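Local coordinates for sister chromatid cohesion protein PDS5 homolog C (Arabidopsis thaliana, PDB 7DE9) that binds monomethylated histone H3 through its tudor domain and, as a cohesin cofactor, takes part in DNA repair by homologous recombination, at residues A[28-33]-A[43-47]. Residues are numbered along the deposited sequence; the frame is centred on the assembly and turned at random.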
# COMPACT_ATOMS: atom_id res chain seq x y z
N TYR A 28 -3.23 -8.15 -0.38
CA TYR A 28 -2.33 -8.40 0.74
C TYR A 28 -2.49 -7.29 1.76
O TYR A 28 -2.60 -6.12 1.41
CB TYR A 28 -0.88 -8.50 0.27
CG TYR A 28 -0.66 -9.64 -0.69
CD1 TYR A 28 -0.81 -10.95 -0.28
CD2 TYR A 28 -0.32 -9.41 -2.02
CE1 TYR A 28 -0.62 -11.99 -1.14
CE2 TYR A 28 -0.12 -10.45 -2.90
CZ TYR A 28 -0.28 -11.74 -2.45
OH TYR A 28 -0.09 -12.78 -3.31
N LYS A 29 -2.51 -7.68 3.03
CA LYS A 29 -2.78 -6.76 4.12
C LYS A 29 -1.51 -6.11 4.66
O LYS A 29 -0.48 -6.75 4.82
CB LYS A 29 -3.52 -7.48 5.26
CG LYS A 29 -4.89 -7.99 4.87
CD LYS A 29 -5.79 -8.22 6.08
CE LYS A 29 -5.46 -9.52 6.80
NZ LYS A 29 -6.50 -9.87 7.80
N GLY A 30 -1.61 -4.82 4.96
CA GLY A 30 -0.48 -4.10 5.51
C GLY A 30 -0.92 -2.84 6.23
O GLY A 30 -2.11 -2.56 6.34
N VAL A 31 0.04 -2.10 6.74
CA VAL A 31 -0.24 -0.82 7.36
C VAL A 31 0.53 0.28 6.62
O VAL A 31 1.66 0.07 6.16
CB VAL A 31 0.13 -0.83 8.86
CG1 VAL A 31 1.63 -1.01 9.06
CG2 VAL A 31 -0.34 0.45 9.53
N VAL A 32 -0.09 1.44 6.49
CA VAL A 32 0.57 2.61 5.93
C VAL A 32 1.40 3.28 7.02
O VAL A 32 0.85 3.87 7.95
CB VAL A 32 -0.43 3.61 5.35
CG1 VAL A 32 0.30 4.76 4.68
CG2 VAL A 32 -1.34 2.90 4.37
N GLU A 33 2.72 3.18 6.90
CA GLU A 33 3.62 3.68 7.93
C GLU A 33 4.03 5.14 7.74
O GLU A 33 4.29 5.84 8.71
CB GLU A 33 4.87 2.80 8.01
CG GLU A 33 5.67 3.04 9.28
CD GLU A 33 7.14 3.27 9.00
OE1 GLU A 33 7.73 2.50 8.21
OE2 GLU A 33 7.71 4.22 9.58
N LEU A 43 4.47 4.48 2.24
CA LEU A 43 5.23 3.29 2.60
C LEU A 43 4.28 2.29 3.23
O LEU A 43 3.68 2.58 4.26
CB LEU A 43 6.37 3.64 3.55
CG LEU A 43 7.18 2.47 4.11
CD1 LEU A 43 7.85 1.68 3.01
CD2 LEU A 43 8.22 2.99 5.08
N VAL A 44 4.13 1.14 2.61
CA VAL A 44 3.26 0.09 3.14
C VAL A 44 4.10 -1.07 3.67
O VAL A 44 4.95 -1.62 2.94
CB VAL A 44 2.26 -0.42 2.08
CG1 VAL A 44 1.43 -1.58 2.63
CG2 VAL A 44 1.36 0.71 1.63
N ILE A 45 3.88 -1.41 4.93
CA ILE A 45 4.55 -2.56 5.53
C ILE A 45 3.52 -3.68 5.63
O ILE A 45 2.51 -3.53 6.30
CB ILE A 45 5.13 -2.26 6.93
CG1 ILE A 45 6.45 -1.48 6.80
CG2 ILE A 45 5.43 -3.54 7.68
CD1 ILE A 45 6.28 -0.04 6.48
N TYR A 46 3.79 -4.79 4.95
CA TYR A 46 2.84 -5.89 4.86
C TYR A 46 2.94 -6.89 6.02
O TYR A 46 3.99 -7.02 6.65
CB TYR A 46 3.03 -6.64 3.54
CG TYR A 46 2.61 -5.85 2.33
CD1 TYR A 46 1.27 -5.79 1.94
CD2 TYR A 46 3.55 -5.15 1.57
CE1 TYR A 46 0.88 -5.06 0.84
CE2 TYR A 46 3.16 -4.41 0.46
CZ TYR A 46 1.82 -4.37 0.09
OH TYR A 46 1.43 -3.65 -1.01
N ASP A 47 1.83 -7.58 6.26
CA ASP A 47 1.74 -8.67 7.23
C ASP A 47 2.89 -9.66 7.13
O ASP A 47 3.41 -10.14 8.13
CB ASP A 47 0.43 -9.44 7.03
CG ASP A 47 -0.71 -8.86 7.82
OD1 ASP A 47 -0.45 -8.08 8.76
OD2 ASP A 47 -1.87 -9.20 7.51
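Val31 and Ile45 form the hydrogen-bonded pair at the middle of this antiparallel hairpin, Val31 N giving to Ile45 O and Ile45 N to Val31 O, both at 2.9 Å. Glu33 N bonds Leu43 O (2.9 Å), and Asp47 N closes the other end on Lys29 O at 2.8 Å. Between these rungs, Val44 CA sends a CA-H...O contact to Val31 O.

Apolar packing differs on the two faces. Gly30 faces Tyr46 at a CA-CA distance of 3.8 Å, where a side chain would collide with Ile45 O and Val44 CG1. With CG anti to the carbonyl carbon (chi1 -69°), the Tyr46 ring brings CD1 to Tyr28 CB (3.8 Å) and its edge to Tyr28 O; Val44 CG1 covers one face near the rim. On the opposite face, Ile45 is long enough to lay CD1 against Glu33 CB (3.5 Å).

The histone peptide's modified side chain packs on Tyr28 and Tyr46, aromatic rings suited to a methylated group. Tyr46 OH bonds Glu52 and Trp21; an alanine here would probably leave both without their hydroxyl partner and remove one aromatic wall beside that side chain. Strands 16-21 and 51-54 flank the hairpin in the SH3-like tudor sheet, compact Val32 and Val44 meeting Ile17 in its buried face.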